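PDB 2QIB: TetR-family transcriptional regulator from Streptomyces coelicolor A3, which probably binds regulatory DNA through an N-terminal helix-turn-helix domain and so controls transcription of its target genes. Local coordinates for residues S27-D32 and I36-S41; A64-S69 and N122-S127; F76-Q81 and M92-D97; F98-G103 and D169-P174; E150-S155 and A188-S193. One frame throughout, in Å; residues are numbered along the deposited sequence.

Interaction 1 of 5, residues S27-D32 and I36-S41; sequences SRRSPD and IDEIAS
On the surface of the TetR-type DNA-binding domain, Arg29 and Glu38 tie the turn after helix 11-28 to helix 36-43, which lies in the predicted helix-turn-helix motif. The tie is a single salt bridge of 2.9 Å from Arg29 NH2 to Glu38 OE1, and the two segments bury little else between them. Its geometry is far from the flat two-pronged kind. The guanidinium and carboxylate planes stand 80° apart, and NH2 comes to OE1 from above the carboxylate plane rather than within it. The N-H...O angle of 134° confirms a bent bond.

Arg29 is the first residue past the end of its helix. Its CG lies beside the backbone N, the chain runs out to CD and bends at chi3, about the CG-CD bond, and this brings NE to the backbone carbonyl O of Glu33. That bond anchors the guanidinium from its own side of the contact. On the other helix, Glu38 extends beyond CG toward Arg29, while its backbone N is bonded to Ser35 OG.

A leucine in place of Glu38 would probably leave Arg29 NH2 without its carboxylate mate and the turn less firmly joined to helix 36-43. The other carboxylate oxygen, Glu38 OE2, stays 3.9 Å from Arg29 NH2.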
# COMPACT_ATOMS: atom_id res chain seq x y z
N SER A 27 15.12 15.40 -2.40
CA SER A 27 15.14 14.37 -1.36
C SER A 27 14.87 15.00 0.00
O SER A 27 14.24 14.38 0.87
CB SER A 27 16.47 13.60 -1.33
OG SER A 27 16.57 12.84 -2.53
N ARG A 28 15.37 16.22 0.20
CA ARG A 28 15.34 16.90 1.49
C ARG A 28 14.02 17.56 1.84
O ARG A 28 13.73 17.77 3.02
CB ARG A 28 16.43 17.98 1.54
CG ARG A 28 17.83 17.41 1.56
CD ARG A 28 18.85 18.50 1.17
NE ARG A 28 19.41 19.07 2.38
CZ ARG A 28 20.55 18.66 2.93
NH1 ARG A 28 21.28 17.72 2.33
NH2 ARG A 28 20.96 19.21 4.05
N ARG A 29 13.25 17.94 0.83
CA ARG A 29 12.05 18.74 1.05
C ARG A 29 10.97 18.34 0.08
O ARG A 29 11.27 17.86 -1.03
CB ARG A 29 12.33 20.24 0.79
CG ARG A 29 13.44 20.82 1.62
CD ARG A 29 13.38 22.36 1.59
NE ARG A 29 13.86 22.95 0.32
CZ ARG A 29 15.14 23.10 -0.02
NH1 ARG A 29 16.12 22.65 0.77
NH2 ARG A 29 15.44 23.73 -1.15
N SER A 30 9.72 18.60 0.45
CA SER A 30 8.63 18.44 -0.50
C SER A 30 8.87 19.36 -1.71
O SER A 30 9.51 20.43 -1.56
CB SER A 30 7.27 18.71 0.15
OG SER A 30 7.29 19.95 0.81
N PRO A 31 8.40 18.94 -2.90
CA PRO A 31 8.84 19.55 -4.14
C PRO A 31 8.35 21.01 -4.30
O PRO A 31 8.98 21.81 -5.01
CB PRO A 31 8.30 18.61 -5.23
CG PRO A 31 7.15 17.89 -4.58
CD PRO A 31 7.43 17.84 -3.11
N ASP A 32 7.24 21.35 -3.64
CA ASP A 32 6.77 22.76 -3.58
C ASP A 32 7.76 23.71 -2.89
O ASP A 32 7.67 24.96 -3.08
CB ASP A 32 5.42 22.85 -2.85
CG ASP A 32 5.48 22.33 -1.43
OD1 ASP A 32 5.98 21.20 -1.23
OD2 ASP A 32 5.03 23.03 -0.50
N ILE A 36 13.83 26.37 -8.93
CA ILE A 36 14.92 26.42 -9.91
C ILE A 36 16.06 27.29 -9.40
O ILE A 36 17.23 26.92 -9.52
CB ILE A 36 14.43 26.90 -11.28
CG1 ILE A 36 13.40 25.94 -11.87
CG2 ILE A 36 15.64 27.21 -12.23
CD1 ILE A 36 13.90 24.50 -12.06
N ASP A 37 15.72 28.44 -8.82
CA ASP A 37 16.74 29.33 -8.25
C ASP A 37 17.61 28.60 -7.20
O ASP A 37 18.83 28.79 -7.14
CB ASP A 37 16.10 30.57 -7.65
CG ASP A 37 15.66 31.58 -8.71
OD1 ASP A 37 16.02 31.42 -9.91
OD2 ASP A 37 14.96 32.56 -8.35
N GLU A 38 16.99 27.75 -6.38
CA GLU A 38 17.76 27.03 -5.35
C GLU A 38 18.68 25.99 -5.98
O GLU A 38 19.81 25.76 -5.53
CB GLU A 38 16.81 26.40 -4.34
CG GLU A 38 16.20 27.46 -3.42
CD GLU A 38 15.05 26.92 -2.57
OE1 GLU A 38 14.50 25.88 -2.93
OE2 GLU A 38 14.71 27.57 -1.56
N ILE A 39 18.16 25.33 -7.02
CA ILE A 39 18.93 24.34 -7.76
C ILE A 39 20.14 25.03 -8.44
O ILE A 39 21.28 24.56 -8.30
CB ILE A 39 18.02 23.58 -8.76
CG1 ILE A 39 17.04 22.69 -7.96
CG2 ILE A 39 18.87 22.75 -9.75
CD1 ILE A 39 15.86 22.09 -8.84
N ALA A 40 19.88 26.14 -9.13
CA ALA A 40 20.95 26.93 -9.79
C ALA A 40 21.98 27.33 -8.75
O ALA A 40 23.18 27.12 -8.95
CB ALA A 40 20.36 28.17 -10.48
N SER A 41 21.52 27.88 -7.62
CA SER A 41 22.46 28.29 -6.57
C SER A 41 23.34 27.14 -6.05
O SER A 41 24.56 27.27 -5.99
CB SER A 41 21.72 29.01 -5.43
OG SER A 41 22.59 29.33 -4.37

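Interaction 2 of 5, residues A64-S69 and N122-S127; sequences ALQRAS and NALVDS
Leu124 reaches from helix 119-140 to Leu65, Gln66 and Ser69 of helix 57-75, and its two methyls divide the work. CD1 lies alongside Leu65, 3.8 Å from Leu65 CG, where the two leucine side chains lie next to each other with their ends running opposite ways. The same methyl also meets the backbone, with Leu124 CD1 3.7 Å from Gln66 N. CD2 is turned to the amide end of Gln66, whose carbon CD is 3.6 Å from Leu124 CD2; here one side chain lies across the other. Closer to the root, Leu124 CB rests 3.9 Å from Ser69 OG. The contact is thus one apolar side chain laid against residues about one turn apart on the other helix.

The Ser69 hydroxyl that meets Leu124 CB is itself engaged. With chi1 at -67° OG sits beside its backbone N and donates to Leu65 O at 2.8 Å, from above the carbonyl plane, and that oxygen also accepts from Ser69 N.

Further out, Leu65 also packs on Leu109 and Thr121, and Ser69 on Val128. A bound hexaethylene glycol, probably from the crystallisation liquor, lies about 4 Å from the Leu65 side chain and may mark a pocket.

The segment axes are nearly parallel, 3° apart with a closest approach of 9.9 Å. Such packing is consistent with the all-helical TetR fold, in which the long helix after the helix-turn-helix joins the DNA-binding domain to the C-terminal core.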
# COMPACT_ATOMS: atom_id res chain seq x y z
N ALA A 64 15.63 13.60 -11.79
CA ALA A 64 16.07 13.20 -10.44
C ALA A 64 15.41 11.89 -10.02
O ALA A 64 16.07 11.01 -9.47
CB ALA A 64 15.73 14.25 -9.46
N LEU A 65 14.10 11.79 -10.26
CA LEU A 65 13.33 10.60 -9.86
C LEU A 65 13.79 9.36 -10.63
O LEU A 65 13.88 8.26 -10.05
CB LEU A 65 11.83 10.85 -10.06
CG LEU A 65 10.93 9.65 -9.70
CD1 LEU A 65 11.15 9.18 -8.22
CD2 LEU A 65 9.47 10.00 -9.94
N GLN A 66 14.13 9.52 -11.91
CA GLN A 66 14.73 8.44 -12.70
C GLN A 66 16.03 7.93 -12.07
O GLN A 66 16.24 6.71 -11.95
CB GLN A 66 14.98 8.90 -14.14
CG GLN A 66 15.74 7.86 -15.00
CD GLN A 66 14.80 6.80 -15.52
OE1 GLN A 66 14.88 5.62 -15.16
NE2 GLN A 66 13.87 7.22 -16.37
N ARG A 67 16.90 8.83 -11.68
CA ARG A 67 18.12 8.42 -11.01
C ARG A 67 17.84 7.65 -9.70
O ARG A 67 18.43 6.59 -9.44
CB ARG A 67 19.01 9.62 -10.71
CG ARG A 67 20.38 9.15 -10.22
CD ARG A 67 21.32 10.24 -9.81
NE ARG A 67 21.86 10.94 -10.98
CZ ARG A 67 22.76 11.90 -10.90
NH1 ARG A 67 23.20 12.28 -9.70
NH2 ARG A 67 23.21 12.50 -12.01
N ALA A 68 16.94 8.22 -8.90
CA ALA A 68 16.56 7.63 -7.60
C ALA A 68 15.92 6.25 -7.78
O ALA A 68 16.22 5.29 -7.04
CB ALA A 68 15.61 8.53 -6.90
N SER A 69 15.03 6.17 -8.77
CA SER A 69 14.33 4.92 -9.09
C SER A 69 15.30 3.83 -9.54
O SER A 69 15.18 2.67 -9.12
CB SER A 69 13.26 5.21 -10.17
OG SER A 69 12.24 6.03 -9.61
N ASN A 122 4.53 8.51 -12.27
CA ASN A 122 3.77 7.26 -11.97
C ASN A 122 4.36 6.03 -12.61
O ASN A 122 4.38 4.96 -11.97
CB ASN A 122 2.31 7.38 -12.41
CG ASN A 122 1.60 8.49 -11.72
OD1 ASN A 122 2.08 9.00 -10.69
ND2 ASN A 122 0.47 8.94 -12.29
N ALA A 123 4.81 6.16 -13.86
CA ALA A 123 5.48 5.07 -14.56
C ALA A 123 6.78 4.66 -13.85
O ALA A 123 7.04 3.47 -13.69
CB ALA A 123 5.74 5.43 -16.01
N LEU A 124 7.60 5.65 -13.45
CA LEU A 124 8.85 5.38 -12.73
C LEU A 124 8.55 4.63 -11.42
O LEU A 124 9.17 3.60 -11.14
CB LEU A 124 9.65 6.66 -12.46
CG LEU A 124 10.34 7.26 -13.69
CD1 LEU A 124 10.83 8.68 -13.40
CD2 LEU A 124 11.47 6.36 -14.14
N VAL A 125 7.58 5.12 -10.65
CA VAL A 125 7.24 4.46 -9.38
C VAL A 125 6.79 3.02 -9.66
O VAL A 125 7.25 2.04 -9.03
CB VAL A 125 6.21 5.27 -8.57
CG1 VAL A 125 5.67 4.49 -7.39
CG2 VAL A 125 6.86 6.59 -8.08
N ASP A 126 5.89 2.86 -10.62
CA ASP A 126 5.46 1.51 -10.98
C ASP A 126 6.59 0.60 -11.44
O ASP A 126 6.54 -0.61 -11.18
CB ASP A 126 4.39 1.57 -12.07
CG ASP A 126 3.07 1.95 -11.52
OD1 ASP A 126 2.83 1.69 -10.32
OD2 ASP A 126 2.26 2.49 -12.28
N SER A 127 7.58 1.16 -12.13
CA SER A 127 8.71 0.38 -12.62
C SER A 127 9.55 -0.16 -11.44
O SER A 127 10.08 -1.27 -11.51
CB SER A 127 9.57 1.19 -13.60
OG SER A 127 10.39 2.12 -12.92

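Interaction 3 of 5, residues F76-Q81 and M92-D97; sequences FVEPRQ and MGRYFD
Glu78 and Arg94 join the loop 76-81 to helix 84-101 through one carboxylate oxygen. Both end nitrogens of Arg94 grip Glu78 OE1. Arg94 NH2 donates to it at 2.8 Å with an N-H...O angle of 153°, and Arg94 NH1 at 3.1 Å with a less favourable 138°. The first bond uses the anti lone pair of OE1, while NH1 comes nearly in line with the C-O bond. The carboxylate and guanidinium planes are only 19° apart, and OE1 lies at the guanidinium edge, close to its plane.

Other polar atoms have partners nearby. Glu78 OE2 forms a salt bridge with Arg90 NE, so each carboxylate oxygen faces its own arginine, and this would probably keep Glu78 ionised. Arg94 NE donates to the backbone O of Arg75. Val77 O is 3.1 Å from Arg94 NH2, but its angle is too poor for a hydrogen bond. Torsions explain the reach: Glu78 CG is anti to the backbone N, and the chain then bends at chi2 to turn the carboxylate to the arginine.

This surface salt bridge belongs to the helical TetR core. It fastens the link following helix 57-75 along helix 84-101, while nearby Phe76 packs against Val91 of that helix and against Val128 and Ala132 of helix 119-140.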
# COMPACT_ATOMS: atom_id res chain seq x y z
N PHE A 76 17.59 -3.78 -4.99
CA PHE A 76 16.81 -5.04 -4.84
C PHE A 76 17.58 -6.31 -5.25
O PHE A 76 17.14 -7.43 -4.95
CB PHE A 76 15.52 -4.99 -5.66
CG PHE A 76 14.55 -3.91 -5.22
CD1 PHE A 76 14.52 -3.42 -3.93
CD2 PHE A 76 13.64 -3.41 -6.15
CE1 PHE A 76 13.58 -2.45 -3.54
CE2 PHE A 76 12.71 -2.44 -5.78
CZ PHE A 76 12.69 -1.96 -4.48
N VAL A 77 18.71 -6.13 -5.94
CA VAL A 77 19.43 -7.27 -6.50
C VAL A 77 20.25 -7.89 -5.38
O VAL A 77 21.02 -7.19 -4.72
CB VAL A 77 20.34 -6.85 -7.68
CG1 VAL A 77 21.11 -8.08 -8.19
CG2 VAL A 77 19.48 -6.25 -8.81
N GLU A 78 20.07 -9.19 -5.17
CA GLU A 78 20.66 -9.91 -4.02
C GLU A 78 20.95 -11.34 -4.47
O GLU A 78 20.11 -11.95 -5.12
CB GLU A 78 19.65 -9.92 -2.85
CG GLU A 78 20.13 -10.65 -1.57
CD GLU A 78 21.35 -9.99 -0.91
OE1 GLU A 78 21.56 -8.77 -1.06
OE2 GLU A 78 22.10 -10.69 -0.18
N PRO A 79 22.17 -11.87 -4.18
CA PRO A 79 22.52 -13.23 -4.61
C PRO A 79 21.54 -14.28 -4.11
O PRO A 79 21.03 -14.18 -2.97
CB PRO A 79 23.90 -13.47 -3.96
CG PRO A 79 24.44 -12.13 -3.76
CD PRO A 79 23.26 -11.24 -3.43
N ARG A 80 21.26 -15.26 -4.96
CA ARG A 80 20.35 -16.35 -4.61
C ARG A 80 21.10 -17.45 -3.87
O ARG A 80 21.36 -18.53 -4.43
CB ARG A 80 19.64 -16.88 -5.85
CG ARG A 80 18.84 -15.79 -6.54
CD ARG A 80 17.83 -16.33 -7.56
NE ARG A 80 18.43 -17.10 -8.65
CZ ARG A 80 19.10 -16.58 -9.68
NH1 ARG A 80 19.32 -15.27 -9.78
NH2 ARG A 80 19.58 -17.39 -10.61
N GLN A 81 21.44 -17.16 -2.62
CA GLN A 81 22.28 -18.02 -1.81
C GLN A 81 21.81 -18.00 -0.36
O GLN A 81 21.43 -16.96 0.17
CB GLN A 81 23.74 -17.53 -1.85
CG GLN A 81 24.43 -17.64 -3.22
CD GLN A 81 24.68 -19.09 -3.66
OE1 GLN A 81 24.62 -19.41 -4.86
NE2 GLN A 81 24.96 -19.97 -2.69
N MSE A 92 15.92 -5.51 2.72
CA MSE A 92 15.18 -4.54 3.58
C MSE A 92 16.11 -3.49 4.22
O MSE A 92 15.73 -2.34 4.36
CB MSE A 92 14.37 -5.25 4.66
CG MSE A 92 13.20 -6.10 4.15
SE MSE A 92 11.87 -4.97 3.25
CE MSE A 92 12.57 -5.05 1.41
N GLY A 93 17.33 -3.88 4.61
CA GLY A 93 18.31 -2.90 5.14
C GLY A 93 18.61 -1.82 4.13
O GLY A 93 18.63 -0.62 4.46
N ARG A 94 18.87 -2.24 2.90
CA ARG A 94 19.16 -1.28 1.81
C ARG A 94 17.93 -0.42 1.47
O ARG A 94 18.06 0.79 1.19
CB ARG A 94 19.66 -2.03 0.59
CG ARG A 94 21.06 -2.70 0.84
CD ARG A 94 21.76 -3.05 -0.49
NE ARG A 94 21.07 -4.10 -1.22
CZ ARG A 94 21.22 -5.41 -1.03
NH1 ARG A 94 22.01 -5.91 -0.07
NH2 ARG A 94 20.54 -6.24 -1.80
N TYR A 95 16.75 -1.04 1.53
CA TYR A 95 15.50 -0.34 1.28
C TYR A 95 15.28 0.76 2.32
O TYR A 95 15.07 1.92 1.95
CB TYR A 95 14.35 -1.35 1.25
CG TYR A 95 12.96 -0.73 1.23
CD1 TYR A 95 12.59 0.20 0.24
CD2 TYR A 95 12.00 -1.09 2.18
CE1 TYR A 95 11.27 0.73 0.20
CE2 TYR A 95 10.68 -0.57 2.15
CZ TYR A 95 10.33 0.35 1.17
OH TYR A 95 9.06 0.87 1.10
N PHE A 96 15.44 0.45 3.61
CA PHE A 96 15.32 1.48 4.63
C PHE A 96 16.42 2.54 4.57
O PHE A 96 16.17 3.72 4.87
CB PHE A 96 15.17 0.86 6.02
CG PHE A 96 13.72 0.47 6.33
CD1 PHE A 96 13.17 -0.69 5.80
CD2 PHE A 96 12.93 1.28 7.12
CE1 PHE A 96 11.84 -1.04 6.06
CE2 PHE A 96 11.57 0.95 7.40
CZ PHE A 96 11.04 -0.22 6.87
N ASP A 97 17.62 2.13 4.17
CA ASP A 97 18.73 3.11 3.96
C ASP A 97 18.24 4.11 2.92
O ASP A 97 18.35 5.34 3.09
CB ASP A 97 19.96 2.39 3.40
CG ASP A 97 20.76 1.63 4.46
OD1 ASP A 97 20.49 1.77 5.67
OD2 ASP A 97 21.68 0.88 4.04

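Interaction 4 of 5, residues F98-G103 and D169-P174; sequences FVDEHG and DGRRIP
Edge-on, the guanidinium of Arg171 takes Asp100 OD1 between its two end nitrogens, while the carboxylate plane is turned 76° from it. Arg171 NH2 donates to Asp100 OD1 at 2.8 Å, lying above the carboxylate plane; the bond from Arg171 NH1 to the same oxygen, at 2.9 Å, is weak. On the helix side His102 lies over the ring face of Phe98, with His102 ND1 3.3 Å above its plane and over the centre. The same nitrogen donates to Phe98 O at 2.9 Å, which fixes the imidazole at the helix end.

Arg171 reaches Asp100 from its loop by a chain extended from CG to NE. Asp100 answers with its CG anti to the backbone N. An alanine at Asp100 is likely to leave the Arg171 guanidinium without its anion and free to turn.

In this C-terminal core the bridge ties the end of helix 84-101 to the loop between helix 147-168 and helix 175-194. Trp167 of helix 147-168 packs on Asp100, and the neighbouring Arg172 forms a salt bridge with Glu150 of the second subunit.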
# COMPACT_ATOMS: atom_id res chain seq x y z
N PHE A 98 17.71 3.58 1.82
CA PHE A 98 17.22 4.44 0.73
C PHE A 98 16.14 5.39 1.20
O PHE A 98 16.16 6.59 0.93
CB PHE A 98 16.68 3.57 -0.41
CG PHE A 98 16.20 4.39 -1.59
CD1 PHE A 98 17.08 4.73 -2.63
CD2 PHE A 98 14.88 4.83 -1.65
CE1 PHE A 98 16.64 5.51 -3.70
CE2 PHE A 98 14.42 5.60 -2.73
CZ PHE A 98 15.29 5.93 -3.75
N VAL A 99 15.13 4.84 1.89
CA VAL A 99 13.97 5.63 2.39
C VAL A 99 14.44 6.73 3.35
O VAL A 99 14.02 7.89 3.25
CB VAL A 99 12.92 4.70 3.07
CG1 VAL A 99 11.83 5.53 3.73
CG2 VAL A 99 12.31 3.75 2.01
N ASP A 100 15.36 6.39 4.24
CA ASP A 100 15.97 7.38 5.13
C ASP A 100 16.60 8.52 4.32
O ASP A 100 16.27 9.69 4.53
CB ASP A 100 17.04 6.69 5.98
CG ASP A 100 17.65 7.62 7.05
OD1 ASP A 100 17.20 8.78 7.24
OD2 ASP A 100 18.61 7.18 7.69
N GLU A 101 17.47 8.15 3.39
CA GLU A 101 18.27 9.10 2.58
C GLU A 101 17.38 10.06 1.80
O GLU A 101 17.77 11.21 1.53
CB GLU A 101 19.14 8.32 1.58
CG GLU A 101 20.31 7.57 2.19
CD GLU A 101 20.88 6.49 1.25
OE1 GLU A 101 20.70 6.57 -0.00
OE2 GLU A 101 21.52 5.54 1.77
N HIS A 102 16.20 9.56 1.40
CA HIS A 102 15.30 10.31 0.51
C HIS A 102 13.98 10.64 1.19
O HIS A 102 13.01 10.97 0.51
CB HIS A 102 15.03 9.48 -0.74
CG HIS A 102 16.26 9.21 -1.55
ND1 HIS A 102 16.99 8.04 -1.43
CD2 HIS A 102 16.91 9.96 -2.46
CE1 HIS A 102 18.03 8.09 -2.25
NE2 HIS A 102 18.00 9.23 -2.89
N GLY A 103 13.96 10.60 2.52
CA GLY A 103 12.68 10.54 3.24
C GLY A 103 11.65 11.61 2.88
O GLY A 103 10.51 11.29 2.51
N ASP A 169 7.01 8.88 9.44
CA ASP A 169 6.18 9.82 10.20
C ASP A 169 6.47 9.68 11.70
O ASP A 169 5.68 9.07 12.45
CB ASP A 169 4.71 9.59 9.88
CG ASP A 169 3.82 10.68 10.45
OD1 ASP A 169 4.37 11.69 10.99
OD2 ASP A 169 2.58 10.52 10.39
N GLY A 170 7.61 10.22 12.14
CA GLY A 170 7.94 10.24 13.56
C GLY A 170 9.06 9.30 13.97
O GLY A 170 9.65 9.47 15.03
N ARG A 171 9.35 8.28 13.14
CA ARG A 171 10.37 7.27 13.46
C ARG A 171 10.23 6.77 14.90
O ARG A 171 11.21 6.64 15.65
CB ARG A 171 11.78 7.82 13.17
CG ARG A 171 11.97 8.23 11.71
CD ARG A 171 13.45 8.56 11.40
NE ARG A 171 13.55 9.11 10.04
CZ ARG A 171 14.64 9.08 9.28
NH1 ARG A 171 15.75 8.49 9.73
NH2 ARG A 171 14.61 9.62 8.07
N ARG A 172 8.99 6.45 15.29
CA ARG A 172 8.74 6.06 16.67
C ARG A 172 9.06 4.59 16.92
O ARG A 172 9.07 4.14 18.06
CB ARG A 172 7.29 6.32 17.04
CG ARG A 172 7.01 7.78 17.45
CD ARG A 172 5.56 7.91 17.93
NE ARG A 172 4.65 7.66 16.82
CZ ARG A 172 3.35 7.38 16.95
NH1 ARG A 172 2.79 7.31 18.16
NH2 ARG A 172 2.62 7.17 15.85
N ILE A 173 9.32 3.85 15.84
CA ILE A 173 9.69 2.43 15.91
C ILE A 173 11.01 2.27 15.19
O ILE A 173 11.15 2.77 14.08
CB ILE A 173 8.62 1.55 15.21
CG1 ILE A 173 7.22 1.87 15.77
CG2 ILE A 173 9.01 0.06 15.26
CD1 ILE A 173 6.08 1.31 14.98
N PRO A 174 11.99 1.55 15.79
CA PRO A 174 13.32 1.47 15.15
C PRO A 174 13.24 0.72 13.82
O PRO A 174 12.47 -0.26 13.70
CB PRO A 174 14.16 0.68 16.18
CG PRO A 174 13.39 0.75 17.44
CD PRO A 174 11.95 0.79 17.04

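Interaction 5 of 5, residues E150-S155 and A188-S193; sequences ELVVRS and ALMAVS
Val152 points from helix 147-168 into helix 175-194 with its two methyls spread over different partners. With CG1 anti to the backbone N (chi1 170°), that methyl faces Met190, modelled as selenomethionine, and stands 3.6 Å from Met190 SE. The other methyl is turned to the following helical turn, where Val152 CG2 comes within 3.8 Å of Ser193 CB. Leu189, next to Met190 in the chain, adds its CB at 4.1 Å from the same Val152 CG1.

Met190 does not extend straight across. Its chain bends at chi2, which lays the selenium alongside the valine methyl, and the two side chains meet at a slant; a second bend at chi3 turns only the terminal methyl. Contact with Val152 CG1 continues down the chain to Met190 CG, at 3.8 Å.

These two helices run at 155°, close to antiparallel, with segment axes 9.9 Å apart. In TetR-family proteins two helices of the C-terminal domain commonly form a four-helix bundle with their counterparts in a partner subunit, and the contacts here fit that: Ser155 packs on Leu159 of the second subunit, Leu189 on its Asp185, and Ser193 on its Gln181. Helix 198-209 adds cover, Met200 and Val204 touching Met190.

Away from the packed face, Glu150 and Arg154 form a salt bridge one helical turn apart. Arg154 NE donates to Glu150 OE2 at 3.1 Å; the bond is nearly straight (170°), and the oxygen lies in the guanidinium plane.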
# COMPACT_ATOMS: atom_id res chain seq x y z
N GLU A 150 0.88 -14.19 -7.18
CA GLU A 150 1.02 -12.82 -7.67
C GLU A 150 0.38 -11.84 -6.68
O GLU A 150 0.95 -10.80 -6.38
CB GLU A 150 0.43 -12.65 -9.05
CG GLU A 150 0.47 -11.20 -9.49
CD GLU A 150 0.10 -10.96 -10.94
OE1 GLU A 150 -0.22 -11.94 -11.65
OE2 GLU A 150 0.17 -9.79 -11.35
N LEU A 151 -0.80 -12.19 -6.16
CA LEU A 151 -1.49 -11.25 -5.26
C LEU A 151 -0.73 -11.09 -3.95
O LEU A 151 -0.55 -9.96 -3.46
CB LEU A 151 -2.92 -11.74 -5.02
CG LEU A 151 -3.78 -10.74 -4.24
CD1 LEU A 151 -5.26 -10.73 -4.68
CD2 LEU A 151 -3.68 -11.05 -2.78
N VAL A 152 -0.26 -12.19 -3.38
CA VAL A 152 0.49 -12.13 -2.12
C VAL A 152 1.73 -11.26 -2.31
O VAL A 152 2.00 -10.38 -1.49
CB VAL A 152 0.89 -13.51 -1.59
CG1 VAL A 152 1.88 -13.35 -0.42
CG2 VAL A 152 -0.36 -14.25 -1.14
N VAL A 153 2.45 -11.49 -3.41
CA VAL A 153 3.70 -10.74 -3.62
C VAL A 153 3.42 -9.25 -3.84
O VAL A 153 4.01 -8.39 -3.19
CB VAL A 153 4.54 -11.35 -4.76
CG1 VAL A 153 5.77 -10.44 -5.07
CG2 VAL A 153 4.96 -12.79 -4.42
N ARG A 154 2.50 -8.92 -4.74
CA ARG A 154 2.23 -7.51 -5.00
C ARG A 154 1.64 -6.82 -3.76
O ARG A 154 1.94 -5.64 -3.49
CB ARG A 154 1.36 -7.37 -6.23
CG ARG A 154 2.03 -7.91 -7.51
CD ARG A 154 1.38 -7.20 -8.71
NE ARG A 154 1.89 -7.66 -10.00
CZ ARG A 154 2.94 -7.14 -10.65
NH1 ARG A 154 3.67 -6.15 -10.13
NH2 ARG A 154 3.26 -7.60 -11.85
N SER A 155 0.81 -7.54 -3.01
CA SER A 155 0.19 -6.92 -1.82
C SER A 155 1.27 -6.72 -0.73
O SER A 155 1.21 -5.72 0.02
CB SER A 155 -1.00 -7.74 -1.29
OG SER A 155 -0.58 -8.97 -0.79
N ALA A 188 4.24 -14.75 6.81
CA ALA A 188 2.89 -14.89 7.35
C ALA A 188 1.79 -14.71 6.29
O ALA A 188 0.84 -15.49 6.27
CB ALA A 188 2.68 -13.95 8.55
N LEU A 189 1.95 -13.72 5.42
CA LEU A 189 1.01 -13.52 4.30
C LEU A 189 0.98 -14.75 3.40
O LEU A 189 -0.08 -15.19 3.00
CB LEU A 189 1.32 -12.26 3.48
CG LEU A 189 1.16 -10.97 4.30
CD1 LEU A 189 1.62 -9.77 3.50
CD2 LEU A 189 -0.29 -10.76 4.81
N MSE A 190 2.15 -15.31 3.10
CA MSE A 190 2.19 -16.52 2.28
C MSE A 190 1.53 -17.68 3.01
O MSE A 190 0.78 -18.45 2.41
CB MSE A 190 3.63 -16.88 1.93
CG MSE A 190 4.33 -15.73 1.24
SE MSE A 190 4.25 -16.00 -0.68
CE MSE A 190 5.64 -17.44 -0.51
N ALA A 191 1.80 -17.83 4.30
CA ALA A 191 1.18 -18.92 5.07
C ALA A 191 -0.35 -18.82 5.13
O ALA A 191 -1.04 -19.85 5.11
CB ALA A 191 1.73 -18.97 6.46
N VAL A 192 -0.87 -17.61 5.24
CA VAL A 192 -2.32 -17.41 5.26
C VAL A 192 -2.92 -17.91 3.95
O VAL A 192 -3.90 -18.65 3.95
CB VAL A 192 -2.70 -15.93 5.55
CG1 VAL A 192 -4.17 -15.68 5.27
CG2 VAL A 192 -2.38 -15.59 7.01
N SER A 193 -2.31 -17.53 2.83
CA SER A 193 -2.80 -17.93 1.52
C SER A 193 -2.70 -19.45 1.34
O SER A 193 -3.58 -20.06 0.76
CB SER A 193 -2.02 -17.25 0.41
OG SER A 193 -2.50 -17.63 -0.87

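In the fold
Only interaction 5 is fully buried, and it is mainly apolar; interaction 2 is partly buried and also rests on leucine packing. Interactions 1, 3 and 4 lie at the surface, and each is an arginine–carboxylate salt bridge joining a helix to a loop or turn. Interactions 3 and 4 share helix 84-101, their centres about 17 Å apart, while interactions 4 and 5 both touch the second subunit. Interaction 1 stands in the DNA-binding domain, its centre about 39 Å from that of interaction 5, yet it touches interaction 4 where Ser27 packs against His102. Interaction 2 likewise meets interaction 4, through Ala68 on Phe98.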